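Local coordinates for ankyrin repeat domain protein (Legionella pneumophila subsp. pneumophila, PDB 6MCA) that is a bacterial effector with ankyrin repeats and a cysteine protease-like region, and interacts with the host LARP7 component of the 7SK snRNP complex, at residues Ile30-Leu42 with Gln67-Val79. Numbering follows the deposited sequence.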
ATOM      1  N   ILE A  30     -24.597  12.925  13.282  1.00 32.51           N
ATOM      2  CA  ILE A  30     -23.343  13.463  12.761  1.00 35.03           C
ATOM      3  C   ILE A  30     -23.294  13.331  11.243  1.00 36.74           C
ATOM      4  O   ILE A  30     -22.919  14.272  10.534  1.00 36.36           O
ATOM      5  CB  ILE A  30     -22.148  12.763  13.434  1.00 33.84           C
ATOM      6  CG1 ILE A  30     -22.053  13.173  14.906  1.00 29.72           C
ATOM      7  CG2 ILE A  30     -20.853  13.073  12.700  1.00 18.67           C
ATOM      8  CD1 ILE A  30     -20.974  12.442  15.678  1.00 28.69           C
ATOM      9  N   ILE A  31     -23.681  12.165  10.724  1.00 34.24           N
ATOM     10  CA  ILE A  31     -23.651  11.938   9.280  1.00 34.57           C
ATOM     11  C   ILE A  31     -24.595  12.898   8.567  1.00 35.36           C
ATOM     12  O   ILE A  31     -24.294  13.392   7.473  1.00 39.16           O
ATOM     13  CB  ILE A  31     -23.989  10.466   8.971  1.00 27.29           C
ATOM     14  CG1 ILE A  31     -22.868   9.550   9.464  1.00 30.56           C
ATOM     15  CG2 ILE A  31     -24.224  10.261   7.481  1.00 30.09           C
ATOM     16  CD1 ILE A  31     -23.314   8.128   9.716  1.00 35.09           C
ATOM     17  N   SER A  32     -25.740  13.194   9.180  1.00 37.93           N
ATOM     18  CA  SER A  32     -26.718  14.108   8.603  1.00 29.99           C
ATOM     19  C   SER A  32     -26.404  15.573   8.884  1.00 32.45           C
ATOM     20  O   SER A  32     -27.245  16.433   8.600  1.00 35.27           O
ATOM     21  CB  SER A  32     -28.119  13.771   9.120  1.00 35.34           C
ATOM     22  OG  SER A  32     -28.498  12.460   8.738  1.00 49.96           O
ATOM     23  N   HIS A  33     -25.228  15.867   9.442  1.00 39.04           N
ATOM     24  CA  HIS A  33     -24.775  17.236   9.697  1.00 47.62           C
ATOM     25  C   HIS A  33     -25.667  17.966  10.698  1.00 41.98           C
ATOM     26  O   HIS A  33     -25.750  19.197  10.687  1.00 48.23           O
ATOM     27  CB  HIS A  33     -24.662  18.039   8.396  1.00 44.77           C
ATOM     28  CG  HIS A  33     -23.518  17.619   7.528  1.00 40.72           C
ATOM     29  ND1 HIS A  33     -22.547  18.499   7.101  1.00 50.77           N
ATOM     30  CD2 HIS A  33     -23.190  16.414   7.005  1.00 39.64           C
ATOM     31  CE1 HIS A  33     -21.667  17.853   6.356  1.00 50.95           C
ATOM     32  NE2 HIS A  33     -22.035  16.587   6.281  1.00 44.78           N
ATOM     33  N   ARG A  34     -26.331  17.221  11.576  1.00 44.87           N
ATOM     34  CA  ARG A  34     -27.111  17.797  12.662  1.00 41.32           C
ATOM     35  C   ARG A  34     -26.324  17.705  13.961  1.00 38.10           C
ATOM     36  O   ARG A  34     -25.735  16.664  14.270  1.00 29.33           O
ATOM     37  CB  ARG A  34     -28.456  17.083  12.821  1.00 41.56           C
ATOM     38  CG  ARG A  34     -29.505  17.471  11.794  1.00 50.24           C
ATOM     39  CD  ARG A  34     -30.840  16.811  12.106  1.00 79.64           C
ATOM     40  NE  ARG A  34     -30.848  15.397  11.743  1.00 79.63           N
ATOM     41  CZ  ARG A  34     -31.771  14.528  12.141  1.00103.95           C
ATOM     42  NH1 ARG A  34     -31.697  13.260  11.761  1.00 79.55           N
ATOM     43  NH2 ARG A  34     -32.767  14.924  12.922  1.00 84.55           N
ATOM     44  N   MET A  35     -26.311  18.794  14.715  1.00 34.69           N
ATOM     45  CA  MET A  35     -25.644  18.794  16.011  1.00 38.48           C
ATOM     46  C   MET A  35     -26.401  17.880  16.966  1.00 39.05           C
ATOM     47  O   MET A  35     -27.601  18.089  17.189  1.00 35.58           O
ATOM     48  CB  MET A  35     -25.562  20.208  16.578  1.00 38.17           C
ATOM     49  CG  MET A  35     -24.945  20.277  17.966  1.00 43.08           C
ATOM     50  SD  MET A  35     -23.169  19.972  17.945  1.00 45.66           S
ATOM     51  CE  MET A  35     -22.583  21.452  17.123  1.00 36.13           C
ATOM     52  N   PRO A  36     -25.760  16.864  17.535  1.00 37.15           N
ATOM     53  CA  PRO A  36     -26.484  15.923  18.395  1.00 42.03           C
ATOM     54  C   PRO A  36     -26.916  16.567  19.704  1.00 47.42           C
ATOM     55  O   PRO A  36     -26.335  17.546  20.179  1.00 47.51           O
ATOM     56  CB  PRO A  36     -25.463  14.806  18.645  1.00 28.94           C
ATOM     57  CG  PRO A  36     -24.419  14.982  17.582  1.00 27.51           C
ATOM     58  CD  PRO A  36     -24.366  16.451  17.318  1.00 35.95           C
ATOM     59  N   ASP A  37     -27.970  15.992  20.284  1.00 50.67           N
ATOM     60  CA  ASP A  37     -28.420  16.354  21.628  1.00 39.86           C
ATOM     61  C   ASP A  37     -27.653  15.474  22.612  1.00 35.22           C
ATOM     62  O   ASP A  37     -28.131  14.438  23.079  1.00 39.33           O
ATOM     63  CB  ASP A  37     -29.930  16.183  21.753  1.00 37.06           C
ATOM     64  CG  ASP A  37     -30.473  16.697  23.076  1.00 50.46           C
ATOM     65  OD1 ASP A  37     -29.686  17.223  23.890  1.00 59.32           O
ATOM     66  OD2 ASP A  37     -31.696  16.575  23.299  1.00 50.07           O
ATOM     67  N   PHE A  38     -26.427  15.910  22.922  1.00 36.12           N
ATOM     68  CA  PHE A  38     -25.516  15.091  23.718  1.00 36.37           C
ATOM     69  C   PHE A  38     -26.120  14.726  25.068  1.00 28.93           C
ATOM     70  O   PHE A  38     -25.925  13.608  25.561  1.00 36.31           O
ATOM     71  CB  PHE A  38     -24.188  15.822  23.915  1.00 36.27           C
ATOM     72  CG  PHE A  38     -23.537  16.260  22.635  1.00 49.44           C
ATOM     73  CD1 PHE A  38     -22.878  15.348  21.826  1.00 41.95           C
ATOM     74  CD2 PHE A  38     -23.579  17.590  22.243  1.00 43.44           C
ATOM     75  CE1 PHE A  38     -22.276  15.752  20.649  1.00 40.06           C
ATOM     76  CE2 PHE A  38     -22.980  17.999  21.067  1.00 44.48           C
ATOM     77  CZ  PHE A  38     -22.327  17.080  20.269  1.00 51.74           C
ATOM     78  N   ASP A  39     -26.855  15.655  25.680  1.00 33.48           N
ATOM     79  CA  ASP A  39     -27.428  15.391  26.996  1.00 40.13           C
ATOM     80  C   ASP A  39     -28.475  14.286  26.933  1.00 36.73           C
ATOM     81  O   ASP A  39     -28.570  13.461  27.850  1.00 31.33           O
ATOM     82  CB  ASP A  39     -28.022  16.674  27.575  1.00 46.05           C
ATOM     83  CG  ASP A  39     -26.958  17.616  28.112  1.00 91.32           C
ATOM     84  OD1 ASP A  39     -25.917  17.125  28.601  1.00 67.48           O
ATOM     85  OD2 ASP A  39     -27.160  18.846  28.041  1.00 95.30           O
ATOM     86  N   ALA A  40     -29.264  14.244  25.856  1.00 28.94           N
ATOM     87  CA  ALA A  40     -30.253  13.180  25.711  1.00 35.79           C
ATOM     88  C   ALA A  40     -29.582  11.820  25.550  1.00 33.27           C
ATOM     89  O   ALA A  40     -30.058  10.818  26.097  1.00 26.29           O
ATOM     90  CB  ALA A  40     -31.171  13.471  24.525  1.00 22.46           C
ATOM     91  N   TYR A  41     -28.474  11.767  24.807  1.00 27.64           N
ATOM     92  CA  TYR A  41     -27.758  10.505  24.647  1.00 38.44           C
ATOM     93  C   TYR A  41     -27.080  10.077  25.941  1.00 29.48           C
ATOM     94  O   TYR A  41     -26.983   8.877  26.220  1.00 31.62           O
ATOM     95  CB  TYR A  41     -26.733  10.621  23.518  1.00 21.59           C
ATOM     96  CG  TYR A  41     -27.359  10.719  22.147  1.00 37.21           C
ATOM     97  CD1 TYR A  41     -27.955   9.615  21.553  1.00 33.26           C
ATOM     98  CD2 TYR A  41     -27.363  11.921  21.449  1.00 36.91           C
ATOM     99  CE1 TYR A  41     -28.534   9.703  20.301  1.00 23.57           C
ATOM    100  CE2 TYR A  41     -27.940  12.018  20.199  1.00 30.18           C
ATOM    101  CZ  TYR A  41     -28.523  10.907  19.629  1.00 33.14           C
ATOM    102  OH  TYR A  41     -29.098  11.000  18.383  1.00 45.97           O
ATOM    103  N   LEU A  42     -26.608  11.037  26.740  1.00 24.75           N
ATOM    104  CA  LEU A  42     -26.021  10.692  28.031  1.00 28.90           C
ATOM    105  C   LEU A  42     -27.083  10.189  29.001  1.00 37.72           C
ATOM    106  O   LEU A  42     -26.852   9.222  29.736  1.00 33.61           O
ATOM    107  CB  LEU A  42     -25.284  11.897  28.615  1.00 27.65           C
ATOM    108  CG  LEU A  42     -24.003  12.320  27.894  1.00 31.42           C
ATOM    109  CD1 LEU A  42     -23.543  13.687  28.376  1.00 30.37           C
ATOM    110  CD2 LEU A  42     -22.910  11.282  28.090  1.00 29.08           C
ATOM    111  N   GLN A  67     -16.689  17.588  10.189  0.64 37.98           N
ATOM    112  CA  GLN A  67     -17.605  18.410  10.978  0.64 40.37           C
ATOM    113  C   GLN A  67     -16.843  18.918  12.196  0.64 37.82           C
ATOM    114  O   GLN A  67     -16.728  18.221  13.207  0.64 36.07           O
ATOM    115  CB  GLN A  67     -18.835  17.607  11.381  0.64 39.69           C
ATOM    116  CG  GLN A  67     -19.745  17.249  10.220  0.64 39.84           C
ATOM    117  CD  GLN A  67     -20.714  18.361   9.884  0.64 41.01           C
ATOM    118  OE1 GLN A  67     -21.871  18.335  10.300  0.64 39.75           O
ATOM    119  NE2 GLN A  67     -20.245  19.352   9.135  0.64 52.58           N
ATOM    120  N   ILE A  68     -16.332  20.146  12.101  0.64 39.39           N
ATOM    121  CA  ILE A  68     -15.427  20.643  13.131  0.64 39.39           C
ATOM    122  C   ILE A  68     -16.187  21.178  14.346  0.64 37.03           C
ATOM    123  O   ILE A  68     -15.685  21.094  15.471  0.64 38.55           O
ATOM    124  CB  ILE A  68     -14.480  21.702  12.534  0.64 39.88           C
ATOM    125  CG1 ILE A  68     -13.344  22.019  13.509  0.64 35.61           C
ATOM    126  CG2 ILE A  68     -15.242  22.962  12.142  0.64 37.11           C
ATOM    127  CD1 ILE A  68     -12.073  22.482  12.833  0.64 35.47           C
ATOM    128  N   LYS A  69     -17.395  21.718  14.159  1.00 32.91           N
ATOM    129  CA  LYS A  69     -18.147  22.227  15.305  1.00 38.36           C
ATOM    130  C   LYS A  69     -18.594  21.100  16.230  1.00 47.50           C
ATOM    131  O   LYS A  69     -18.504  21.222  17.461  1.00 43.39           O
ATOM    132  CB  LYS A  69     -19.349  23.040  14.823  1.00 43.49           C
ATOM    133  CG  LYS A  69     -19.044  23.971  13.659  1.00 49.77           C
ATOM    134  CD  LYS A  69     -19.477  25.399  13.954  1.00 63.52           C
ATOM    135  CE  LYS A  69     -18.375  26.181  14.652  1.00 79.75           C
ATOM    136  NZ  LYS A  69     -18.716  27.626  14.782  1.00 71.78           N
ATOM    137  N   ILE A  70     -19.072  19.992  15.661  1.00 39.12           N
ATOM    138  CA  ILE A  70     -19.464  18.853  16.484  1.00 34.75           C
ATOM    139  C   ILE A  70     -18.246  18.256  17.178  1.00 37.27           C
ATOM    140  O   ILE A  70     -18.329  17.796  18.324  1.00 37.85           O
ATOM    141  CB  ILE A  70     -20.206  17.810  15.630  1.00 31.52           C
ATOM    142  CG1 ILE A  70     -21.272  18.495  14.771  1.00 26.75           C
ATOM    143  CG2 ILE A  70     -20.833  16.746  16.517  1.00 22.83           C
ATOM    144  CD1 ILE A  70     -22.292  17.546  14.184  1.00 33.21           C
ATOM    145  N   ALA A  71     -17.092  18.270  16.505  1.00 31.16           N
ATOM    146  CA  ALA A  71     -15.867  17.788  17.137  1.00 33.19           C
ATOM    147  C   ALA A  71     -15.456  18.686  18.296  1.00 37.47           C
ATOM    148  O   ALA A  71     -14.983  18.198  19.328  1.00 37.83           O
ATOM    149  CB  ALA A  71     -14.746  17.690  16.103  1.00 28.89           C
ATOM    150  N   GLU A  72     -15.624  20.003  18.143  1.00 30.12           N
ATOM    151  CA  GLU A  72     -15.360  20.920  19.246  1.00 40.68           C
ATOM    152  C   GLU A  72     -16.286  20.637  20.420  1.00 45.54           C
ATOM    153  O   GLU A  72     -15.853  20.642  21.579  1.00 34.28           O
ATOM    154  CB  GLU A  72     -15.521  22.368  18.784  1.00 38.52           C
ATOM    155  CG  GLU A  72     -14.455  22.852  17.820  1.00 42.50           C
ATOM    156  CD  GLU A  72     -14.803  24.192  17.201  1.00 54.10           C
ATOM    157  OE1 GLU A  72     -13.893  24.853  16.659  1.00 76.36           O
ATOM    158  OE2 GLU A  72     -15.988  24.586  17.262  1.00 60.38           O
ATOM    159  N   GLN A  73     -17.567  20.397  20.135  1.00 43.00           N
ATOM    160  CA  GLN A  73     -18.506  20.034  21.193  1.00 26.26           C
ATOM    161  C   GLN A  73     -18.055  18.770  21.915  1.00 45.93           C
ATOM    162  O   GLN A  73     -18.055  18.711  23.150  1.00 40.72           O
ATOM    163  CB  GLN A  73     -19.908  19.849  20.612  1.00 34.14           C
ATOM    164  CG  GLN A  73     -20.556  21.133  20.137  1.00 37.87           C
ATOM    165  CD  GLN A  73     -20.700  22.154  21.246  1.00 61.50           C
ATOM    166  OE1 GLN A  73     -21.155  21.836  22.345  1.00 74.09           O
ATOM    167  NE2 GLN A  73     -20.314  23.393  20.962  1.00 60.57           N
ATOM    168  N   LEU A  74     -17.654  17.748  21.155  1.00 32.42           N
ATOM    169  CA  LEU A  74     -17.234  16.486  21.761  1.00 35.49           C
ATOM    170  C   LEU A  74     -15.974  16.661  22.601  1.00 38.02           C
ATOM    171  O   LEU A  74     -15.854  16.072  23.682  1.00 39.82           O
ATOM    172  CB  LEU A  74     -17.012  15.434  20.677  1.00 25.07           C
ATOM    173  CG  LEU A  74     -18.276  14.906  20.000  1.00 32.64           C
ATOM    174  CD1 LEU A  74     -17.914  14.060  18.795  1.00 29.11           C
ATOM    175  CD2 LEU A  74     -19.113  14.107  20.985  1.00 28.30           C
ATOM    176  N   ILE A  75     -15.021  17.460  22.119  1.00 41.94           N
ATOM    177  CA  ILE A  75     -13.800  17.704  22.880  1.00 39.97           C
ATOM    178  C   ILE A  75     -14.113  18.475  24.155  1.00 42.63           C
ATOM    179  O   ILE A  75     -13.511  18.233  25.208  1.00 42.36           O
ATOM    180  CB  ILE A  75     -12.765  18.438  22.006  1.00 38.04           C
ATOM    181  CG1 ILE A  75     -12.265  17.516  20.892  1.00 33.91           C
ATOM    182  CG2 ILE A  75     -11.598  18.936  22.844  1.00 39.85           C
ATOM    183  CD1 ILE A  75     -11.537  18.240  19.782  1.00 32.73           C
ATOM    184  N   ALA A  76     -15.069  19.407  24.086  1.00 41.11           N
ATOM    185  CA  ALA A  76     -15.503  20.116  25.285  1.00 33.19           C
ATOM    186  C   ALA A  76     -16.049  19.158  26.334  1.00 44.80           C
ATOM    187  O   ALA A  76     -15.878  19.391  27.536  1.00 54.34           O
ATOM    188  CB  ALA A  76     -16.554  21.166  24.925  1.00 24.83           C
ATOM    189  N   ARG A  77     -16.705  18.082  25.910  0.53 41.91           N
ATOM    190  CA  ARG A  77     -17.202  17.074  26.833  0.53 32.49           C
ATOM    191  C   ARG A  77     -16.152  16.013  27.152  0.53 38.71           C
ATOM    192  O   ARG A  77     -16.499  14.932  27.640  0.53 40.39           O
ATOM    193  CB  ARG A  77     -18.480  16.449  26.273  0.53 33.86           C
ATOM    194  CG  ARG A  77     -19.528  17.504  25.924  0.53 32.38           C
ATOM    195  CD  ARG A  77     -20.785  16.910  25.319  0.53 27.90           C
ATOM    196  NE  ARG A  77     -21.968  17.215  26.119  0.53 30.09           N
ATOM    197  CZ  ARG A  77     -22.702  18.313  25.975  0.53 34.49           C
ATOM    198  NH1 ARG A  77     -23.764  18.510  26.746  0.53 41.44           N
ATOM    199  NH2 ARG A  77     -22.374  19.216  25.063  0.53 39.87           N
ATOM    200  N   LYS A  78     -14.877  16.310  26.877  1.00 46.29           N
ATOM    201  CA  LYS A  78     -13.733  15.504  27.319  1.00 40.65           C
ATOM    202  C   LYS A  78     -13.822  14.048  26.857  1.00 42.91           C
ATOM    203  O   LYS A  78     -13.634  13.112  27.638  1.00 37.90           O
ATOM    204  CB  LYS A  78     -13.558  15.587  28.838  1.00 45.91           C
ATOM    205  CG  LYS A  78     -12.675  16.742  29.304  1.00 50.14           C
ATOM    206  CD  LYS A  78     -13.367  18.086  29.135  1.00 56.00           C
ATOM    207  N   VAL A  79     -14.085  13.861  25.562  1.00 41.87           N
ATOM    208  CA  VAL A  79     -13.976  12.524  24.991  1.00 30.74           C
ATOM    209  C   VAL A  79     -12.506  12.130  24.880  1.00 29.01           C
ATOM    210  O   VAL A  79     -11.599  12.972  24.873  1.00 31.95           O
ATOM    211  CB  VAL A  79     -14.675  12.442  23.624  1.00 40.90           C
ATOM    212  CG1 VAL A  79     -16.151  12.783  23.753  1.00 32.28           C
ATOM    213  CG2 VAL A  79     -13.991  13.359  22.620  1.00 26.39           C
TER
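Met35 and Ile70 mark the closest backbone approach, with CA atoms 6.2 Å apart, where the extended Arg34-Asp37 link runs over helix 68-76; the axes of helices 38-42 and 68-76 are 13.0 Å apart at -49°. Ile70 packs against the link. Its CG2 meets Pro36 CD at 3.6 Å and also touches Phe38 CZ, near the ring plane, and Ile30 CG1. Its CD1 touches Arg34 O. Met35 sends CG anti to its backbone N (chi1 177°), then bends at the next two torsions. This turns its end back onto the helix, where SD and CE both touch Gln73 CG and Ile70 CG1. The Phe38 side chain starts out toward the helix. Its CE2 meets Gln73 CB at 3.6 Å, and its CE1 meets Leu74 CD2 at 3.6 Å. The contact lies near the N-terminal end of the chain. Helices 58-65 and 68-76 form a helical hairpin, and helix 101-109, within the predicted ankyrin repeat 87-119, packs on the other side of helix 68-76. Cys62 of helix 58-65 also touches Ile70 and Leu74. At one end of the contact, in the conformer described, the guanidinium of Arg77 lies with a face over Phe38 CB. Its NH1 then makes a salt bridge to Asp39 OD1 at 3.2 Å. That bond is bent and reaches the carboxylate from above its plane. At the other end, His33 has positive phi and closes helix 26-31 with a Schellman motif. The amide of Gln67, also in the conformer described, lies over one face of the His33 ring, the two planes 44° apart. Gln67 NE2 comes within 3.2 Å of His33 ND1, but the angle is too poor for a hydrogen bond. His33 NE2 bonds a tartrate, probably from the crystallisation liquor.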